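PDB 2B8N: D-glycerate 2-kinase from Thermotoga maritima, which catalyses the magnesium- and ATP-dependent phosphorylation of D-glycerate to 2-phosphoglycerate, a step in serine degradation via 3-hydroxypyruvate. Local coordinates for residues E25-S30 with A409-G414; N338-L343 with K396-Y401; A348-E353 with T380-K385. All coordinates share one frame; numbering follows the deposited sequence.

All three contacts involve elements of, or packed around, one mixed six-stranded sheet, to which strands 355-361, 373-377 and 410-411 belong. Contact 1 places helix 17-32 against the short outermost strand 410-411 and the residues after it; contact 2 joins helix 337-348 to the start of helix 400-406; contact 3 ties the turn after helix 337-348 to helix 380-386. Centres of contacts 1 and 2 lie about 17 Å apart, yet they touch: Leu-410 CD1 packs 3.6 Å from Tyr-401 CZ. Helix 337-348 of contact 2 leads into the turn of contact 3; their centres are about 15 Å apart and they do not touch (nearest atoms about 5 Å). Contacts 1 and 3, about 21 Å apart between centres, meet where Ala-409 CB lies 4.3 Å from Thr-380 CG2.

Contact 1 of 3, residues E25-S30 with A409-G414; sequences EIVKKS and ALLITG
Val-27 faces Leu-411 where helix 17-32 lies against strand 410-411, and its CG1 comes to 4.3 Å from Leu-411 CD2, an apolar touch between two buried side chains. CG of Leu-411 stands anti to the backbone N (chi1 170°), which carries its methyls out toward the helix. Both side chains also rest on Ala-360 of strand 355-361. The helix therefore lies against the mixed sheet of the C-terminal part of the chain, although it comes from the N-terminal end, and helix 263-276 covers another flank of helix 17-32. The next residue, Lys-28, runs straight as far as CE and bends only at the last torsion (chi4 49°). This bend sets NZ 3.9 Å from Leu-411 CD1, while the CG2 methyl of Thr-413 lies 4.1 Å from the same NZ. At 3.8 Å from Ile-412 O, Lys-28 NZ is too distant to count as a hydrogen bond to that carbonyl. The hydroxyl of Thr-413 is engaged within its own segment: OG1 donates to Gly-414 O at 2.9 Å, lying in the carbonyl plane on a lone pair with a C=O...O angle of 133°.

Contact 2 of 3, residues N338-L343 with K396-Y401; sequences NQELAL and KNNDSY
Glu-340 and Ser-400 mark the closest backbone approach, 5.4 Å between their CA atoms, where helix 337-348 passes the first residue of helix 400-406. This closeness is consistent with the small serine side chain: Ser-400 CB lies 3.6 Å from the backbone C of Gln-339, and its OG sits beside CG of Glu-340. Leu-343, one turn along the helix from Gln-339, adds an apolar touch, its CD2 lying 4.0 Å from Ser-400 CA.

The polar link is made by Asn-398 ND2, which donates to Glu-340 OE2 at 2.6 Å with an N-H...O angle of 157°. The bond uses the syn lone pair of OE2, and carboxylate and amide are nearly coplanar, 8° apart, the mutual orientation that suits an in-plane bond. Glu-340 extends beyond CG to reach this position. The other end of the asparagine amide is held too, since OD1 accepts from the backbone N of Lys-330 and of Gly-331; both ends of the amide are thus bonded, which fixes its rotation.

Gln-339 lies alongside Tyr-401, pointing the same way, with amide and ring planes 57° apart. Its OE1 approaches the ring at the edge, near the ring plane, and is 3.2 Å from Tyr-401 CB. The polar ends turn to other partners: Gln-339 NE2 bonds to Thr-369 OG1, and Tyr-401 OH to Asp-370 OD1.

Asn-398 owes its place to its backbone. With positive phi it is the C-prime residue of a Schellman motif closing helix 391-396, in which Asp-399 N bonds to Tyr-394 O and Asn-398 N to Leu-395 O; after Asp-399, which stands at the N-cap position, helix 400-406 begins, giving a tight helix-to-helix junction packed against helix 337-348.

Contact 3 of 3, residues A348-E353 with T380-K385; sequences ALEGIE and TAKTLK
Ala-381 offers its CB to the carboxylate of Glu-350, 3.8 Å from OE1, and this pair also has the nearest CA atoms of the two segments. Next along helix 380-386, Lys-382 directs its CB toward the turn. The chain bends at chi3 (86°) and chi4 (-92°), crossing the glutamate at a slant and laying CE 4.0 Å from Gly-351 N. NZ thereby forms a salt bridge to Glu-350 OE2 at 3.1 Å, taken on the anti lone pair. One turn later, Lys-385 and Glu-350 approach each other from opposite directions, the lysine with an extended chain. Its NZ forms the second salt bridge, to Glu-350 OE1 at 2.7 Å, on the syn lone pair. The acceptor is itself presented by a type II turn from Leu-349 to Ile-352, in which Gly-351 has the positive phi expected at the third position; Glu-350, extended throughout with CG anti to its own N (chi1 179°), projects from the second. A backbone hydrogen bond between Gly-351 and Gly-378 also ties the turn to the segment leading into the helix. With each carboxylate oxygen paired to a separate ammonium group, the network would be expected to favour the ionised form of Glu-350 and to balance part of the positive charge on this surface helix.

Contact 1 of 3, residues E25-S30 with A409-G414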
# COMPACT_ATOMS: atom_id res chain seq x y z
N GLU A 25 -21.58 1.62 -1.26
CA GLU A 25 -21.39 2.89 -0.57
C GLU A 25 -20.46 2.71 0.63
O GLU A 25 -19.53 3.47 0.78
CB GLU A 25 -22.72 3.54 -0.13
CG GLU A 25 -22.62 5.05 -0.17
CD GLU A 25 -23.46 5.73 0.87
OE1 GLU A 25 -24.44 5.12 1.35
OE2 GLU A 25 -23.13 6.89 1.20
N ILE A 26 -20.68 1.68 1.44
CA ILE A 26 -19.81 1.43 2.62
C ILE A 26 -18.33 1.27 2.23
O ILE A 26 -17.43 1.84 2.89
CB ILE A 26 -20.24 0.19 3.43
CG1 ILE A 26 -21.59 0.45 4.11
CG2 ILE A 26 -19.19 -0.15 4.48
CD1 ILE A 26 -22.31 -0.81 4.43
N VAL A 27 -18.09 0.48 1.17
CA VAL A 27 -16.76 0.31 0.61
C VAL A 27 -16.23 1.64 0.09
O VAL A 27 -15.12 2.00 0.46
CB VAL A 27 -16.73 -0.78 -0.48
CG1 VAL A 27 -15.40 -0.79 -1.20
CG2 VAL A 27 -17.02 -2.16 0.16
N LYS A 28 -17.01 2.40 -0.68
CA LYS A 28 -16.53 3.70 -1.21
C LYS A 28 -16.19 4.70 -0.10
O LYS A 28 -15.10 5.28 -0.08
CB LYS A 28 -17.54 4.34 -2.20
CG LYS A 28 -17.38 3.88 -3.67
CD LYS A 28 -18.31 4.68 -4.63
CE LYS A 28 -18.22 4.24 -6.12
NZ LYS A 28 -18.33 2.75 -6.37
N LYS A 29 -17.10 4.90 0.84
CA LYS A 29 -16.88 5.79 1.97
C LYS A 29 -15.79 5.30 2.93
O LYS A 29 -15.13 6.12 3.55
CB LYS A 29 -18.19 5.99 2.75
CG LYS A 29 -19.25 6.77 2.01
CD LYS A 29 -19.02 8.27 2.15
CE LYS A 29 -19.90 9.09 1.19
NZ LYS A 29 -19.67 10.57 1.30
N SER A 30 -15.61 3.98 3.06
CA SER A 30 -14.57 3.47 3.95
C SER A 30 -13.18 3.86 3.46
O SER A 30 -12.33 4.24 4.26
CB SER A 30 -14.67 1.97 4.11
OG SER A 30 -15.91 1.64 4.72
N ALA A 409 -21.09 -7.66 -12.20
CA ALA A 409 -20.61 -7.83 -10.83
C ALA A 409 -19.22 -7.22 -10.61
O ALA A 409 -18.57 -7.50 -9.59
CB ALA A 409 -20.62 -9.30 -10.47
N LEU A 410 -18.76 -6.39 -11.55
CA LEU A 410 -17.50 -5.66 -11.37
C LEU A 410 -17.75 -4.42 -10.51
O LEU A 410 -18.75 -3.73 -10.70
CB LEU A 410 -16.90 -5.21 -12.71
CG LEU A 410 -16.06 -6.21 -13.51
CD1 LEU A 410 -15.62 -5.56 -14.81
CD2 LEU A 410 -14.83 -6.71 -12.73
N LEU A 411 -16.86 -4.15 -9.55
CA LEU A 411 -16.85 -2.89 -8.81
C LEU A 411 -15.85 -1.95 -9.46
O LEU A 411 -14.65 -2.23 -9.48
CB LEU A 411 -16.48 -3.09 -7.33
CG LEU A 411 -16.22 -1.76 -6.60
CD1 LEU A 411 -17.50 -1.07 -6.22
CD2 LEU A 411 -15.36 -1.98 -5.38
N ILE A 412 -16.36 -0.83 -9.98
CA ILE A 412 -15.55 0.18 -10.65
C ILE A 412 -15.58 1.44 -9.82
O ILE A 412 -16.62 2.08 -9.72
CB ILE A 412 -16.12 0.52 -12.04
CG1 ILE A 412 -16.38 -0.76 -12.88
CG2 ILE A 412 -15.20 1.53 -12.79
CD1 ILE A 412 -15.23 -1.19 -13.73
N THR A 413 -14.46 1.79 -9.20
CA THR A 413 -14.34 3.01 -8.39
C THR A 413 -13.55 4.09 -9.11
O THR A 413 -13.84 5.28 -8.93
CB THR A 413 -13.60 2.74 -7.07
OG1 THR A 413 -12.28 2.23 -7.34
CG2 THR A 413 -14.35 1.73 -6.23
N GLY A 414 -12.59 3.68 -9.94
CA GLY A 414 -11.61 4.60 -10.52
C GLY A 414 -10.39 4.61 -9.63
O GLY A 414 -10.42 4.05 -8.54

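Contact 2 of 3, residues N338-L343 with K396-Y401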
# COMPACT_ATOMS: atom_id res chain seq x y z
N ASN A 338 -8.66 -9.39 -5.93
CA ASN A 338 -9.98 -9.09 -5.39
C ASN A 338 -11.11 -9.64 -6.27
O ASN A 338 -12.20 -10.01 -5.79
CB ASN A 338 -10.13 -7.58 -5.11
CG ASN A 338 -9.16 -7.07 -4.02
OD1 ASN A 338 -9.28 -7.47 -2.87
ND2 ASN A 338 -8.22 -6.19 -4.38
N GLN A 339 -10.86 -9.71 -7.57
CA GLN A 339 -11.89 -10.21 -8.50
C GLN A 339 -12.01 -11.74 -8.41
O GLN A 339 -13.12 -12.29 -8.55
CB GLN A 339 -11.61 -9.75 -9.92
CG GLN A 339 -11.85 -8.27 -10.14
CD GLN A 339 -11.17 -7.73 -11.37
OE1 GLN A 339 -11.35 -8.24 -12.45
NE2 GLN A 339 -10.37 -6.69 -11.20
N GLU A 340 -10.90 -12.42 -8.13
CA GLU A 340 -10.93 -13.88 -7.90
C GLU A 340 -11.60 -14.23 -6.59
O GLU A 340 -12.35 -15.20 -6.52
CB GLU A 340 -9.53 -14.50 -7.95
CG GLU A 340 -9.05 -14.66 -9.35
CD GLU A 340 -8.05 -15.74 -9.52
OE1 GLU A 340 -7.76 -16.47 -8.53
OE2 GLU A 340 -7.56 -15.85 -10.66
N LEU A 341 -11.31 -13.45 -5.56
CA LEU A 341 -11.92 -13.65 -4.25
C LEU A 341 -13.47 -13.54 -4.38
O LEU A 341 -14.19 -14.40 -3.88
CB LEU A 341 -11.35 -12.65 -3.25
CG LEU A 341 -11.66 -12.83 -1.77
CD1 LEU A 341 -10.62 -12.16 -0.89
CD2 LEU A 341 -13.06 -12.30 -1.40
N ALA A 342 -13.95 -12.51 -5.10
CA ALA A 342 -15.39 -12.32 -5.33
C ALA A 342 -16.00 -13.42 -6.19
O ALA A 342 -17.03 -13.98 -5.84
CB ALA A 342 -15.63 -10.98 -5.97
N LEU A 343 -15.36 -13.76 -7.32
CA LEU A 343 -15.83 -14.87 -8.18
C LEU A 343 -15.90 -16.25 -7.50
O LEU A 343 -16.79 -17.05 -7.78
CB LEU A 343 -14.94 -15.01 -9.41
CG LEU A 343 -15.36 -16.15 -10.36
CD1 LEU A 343 -16.81 -16.00 -10.80
CD2 LEU A 343 -14.49 -16.17 -11.58
N LYS A 396 -10.44 -21.14 -13.14
CA LYS A 396 -9.30 -22.00 -13.49
C LYS A 396 -8.33 -21.27 -14.41
O LYS A 396 -7.13 -21.46 -14.35
CB LYS A 396 -9.76 -23.33 -14.14
CG LYS A 396 -8.58 -24.24 -14.64
CD LYS A 396 -9.03 -25.53 -15.33
CE LYS A 396 -9.71 -26.49 -14.37
NZ LYS A 396 -9.89 -27.82 -14.99
N ASN A 397 -8.87 -20.44 -15.28
CA ASN A 397 -8.07 -19.77 -16.30
C ASN A 397 -7.59 -18.38 -15.87
O ASN A 397 -6.99 -17.66 -16.67
CB ASN A 397 -8.89 -19.70 -17.58
CG ASN A 397 -8.04 -19.56 -18.81
OD1 ASN A 397 -7.14 -20.36 -19.06
ND2 ASN A 397 -8.35 -18.55 -19.62
N ASN A 398 -7.84 -18.01 -14.61
CA ASN A 398 -7.46 -16.68 -14.08
C ASN A 398 -8.07 -15.52 -14.91
O ASN A 398 -7.41 -14.52 -15.23
CB ASN A 398 -5.93 -16.56 -13.94
CG ASN A 398 -5.35 -17.52 -12.91
OD1 ASN A 398 -4.58 -18.42 -13.24
ND2 ASN A 398 -5.71 -17.33 -11.65
N ASP A 399 -9.34 -15.68 -15.24
CA ASP A 399 -10.10 -14.74 -16.07
C ASP A 399 -11.32 -14.24 -15.29
O ASP A 399 -12.43 -14.16 -15.81
CB ASP A 399 -10.53 -15.47 -17.36
CG ASP A 399 -10.88 -14.52 -18.50
OD1 ASP A 399 -10.28 -13.42 -18.62
OD2 ASP A 399 -11.75 -14.90 -19.30
N SER A 400 -11.10 -13.91 -14.02
CA SER A 400 -12.15 -13.37 -13.14
C SER A 400 -12.81 -12.09 -13.69
O SER A 400 -14.02 -11.96 -13.69
CB SER A 400 -11.56 -13.14 -11.72
OG SER A 400 -10.17 -12.75 -11.75
N TYR A 401 -12.02 -11.16 -14.21
CA TYR A 401 -12.57 -9.89 -14.75
C TYR A 401 -13.75 -10.13 -15.65
O TYR A 401 -14.81 -9.53 -15.46
CB TYR A 401 -11.50 -9.11 -15.53
CG TYR A 401 -11.96 -7.77 -16.06
CD1 TYR A 401 -12.64 -7.68 -17.27
CD2 TYR A 401 -11.69 -6.59 -15.39
CE1 TYR A 401 -13.06 -6.44 -17.78
CE2 TYR A 401 -12.10 -5.36 -15.89
CZ TYR A 401 -12.78 -5.29 -17.09
OH TYR A 401 -13.19 -4.08 -17.59

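Contact 3 of 3, residues A348-E353 with T380-K385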
# COMPACT_ATOMS: atom_id res chain seq x y z
N ALA A 348 -19.46 -20.31 -4.20
CA ALA A 348 -19.80 -20.80 -2.86
C ALA A 348 -21.17 -20.33 -2.30
O ALA A 348 -21.74 -21.00 -1.45
CB ALA A 348 -18.70 -20.39 -1.87
N LEU A 349 -21.68 -19.18 -2.75
CA LEU A 349 -22.94 -18.63 -2.25
C LEU A 349 -24.09 -18.82 -3.20
O LEU A 349 -25.13 -18.22 -2.99
CB LEU A 349 -22.84 -17.13 -1.99
CG LEU A 349 -21.73 -16.65 -1.09
CD1 LEU A 349 -21.61 -15.12 -1.20
CD2 LEU A 349 -21.99 -17.11 0.34
N GLU A 350 -23.93 -19.62 -4.26
CA GLU A 350 -25.02 -19.79 -5.21
C GLU A 350 -26.29 -20.21 -4.48
O GLU A 350 -26.27 -21.12 -3.65
CB GLU A 350 -24.68 -20.83 -6.30
CG GLU A 350 -25.83 -21.04 -7.28
CD GLU A 350 -25.46 -21.85 -8.51
OE1 GLU A 350 -24.26 -22.17 -8.70
OE2 GLU A 350 -26.37 -22.15 -9.31
N GLY A 351 -27.40 -19.54 -4.79
CA GLY A 351 -28.71 -19.95 -4.32
C GLY A 351 -29.09 -19.50 -2.94
O GLY A 351 -30.10 -19.91 -2.40
N ILE A 352 -28.29 -18.65 -2.33
CA ILE A 352 -28.61 -18.18 -0.99
C ILE A 352 -29.14 -16.76 -1.07
O ILE A 352 -28.45 -15.87 -1.54
CB ILE A 352 -27.40 -18.22 -0.07
CG1 ILE A 352 -26.86 -19.63 0.06
CG2 ILE A 352 -27.79 -17.72 1.31
CD1 ILE A 352 -25.51 -19.68 0.78
N GLU A 353 -30.37 -16.57 -0.62
CA GLU A 353 -30.95 -15.24 -0.50
C GLU A 353 -30.18 -14.44 0.52
O GLU A 353 -29.62 -15.00 1.44
CB GLU A 353 -32.39 -15.31 0.05
CG GLU A 353 -33.48 -15.98 -0.82
CD GLU A 353 -34.83 -16.00 -0.07
OE1 GLU A 353 -34.91 -15.39 1.03
OE2 GLU A 353 -35.80 -16.63 -0.56
N THR A 380 -25.43 -14.39 -8.83
CA THR A 380 -24.31 -14.15 -9.75
C THR A 380 -23.89 -15.38 -10.59
O THR A 380 -23.79 -15.30 -11.83
CB THR A 380 -23.07 -13.62 -8.96
OG1 THR A 380 -23.42 -12.41 -8.26
CG2 THR A 380 -21.87 -13.34 -9.89
N ALA A 381 -23.64 -16.51 -9.91
CA ALA A 381 -23.22 -17.75 -10.59
C ALA A 381 -24.29 -18.30 -11.54
O ALA A 381 -23.97 -18.77 -12.63
CB ALA A 381 -22.82 -18.79 -9.56
N LYS A 382 -25.55 -18.25 -11.13
CA LYS A 382 -26.63 -18.71 -12.00
C LYS A 382 -26.92 -17.73 -13.17
O LYS A 382 -27.42 -18.16 -14.24
CB LYS A 382 -27.88 -19.14 -11.22
CG LYS A 382 -28.37 -18.22 -10.12
CD LYS A 382 -29.64 -18.79 -9.43
CE LYS A 382 -29.33 -19.77 -8.29
NZ LYS A 382 -29.27 -21.19 -8.74
N THR A 383 -26.60 -16.45 -13.00
CA THR A 383 -26.69 -15.51 -14.12
C THR A 383 -25.72 -15.97 -15.21
O THR A 383 -26.07 -16.01 -16.40
CB THR A 383 -26.35 -14.04 -13.74
OG1 THR A 383 -27.21 -13.56 -12.69
CG2 THR A 383 -26.54 -13.14 -14.96
N LEU A 384 -24.51 -16.35 -14.79
CA LEU A 384 -23.50 -16.89 -15.70
C LEU A 384 -23.89 -18.24 -16.33
O LEU A 384 -23.76 -18.43 -17.55
CB LEU A 384 -22.17 -17.03 -14.98
CG LEU A 384 -21.43 -15.72 -14.74
CD1 LEU A 384 -20.24 -15.95 -13.82
CD2 LEU A 384 -20.98 -15.09 -16.05
N LYS A 385 -24.37 -19.17 -15.51
CA LYS A 385 -24.86 -20.45 -16.03
C LYS A 385 -26.00 -20.26 -17.03
O LYS A 385 -26.00 -20.88 -18.10
CB LYS A 385 -25.27 -21.39 -14.89
CG LYS A 385 -24.08 -21.84 -14.01
CD LYS A 385 -24.53 -22.58 -12.75
CE LYS A 385 -23.32 -23.05 -11.91
NZ LYS A 385 -23.66 -23.88 -10.68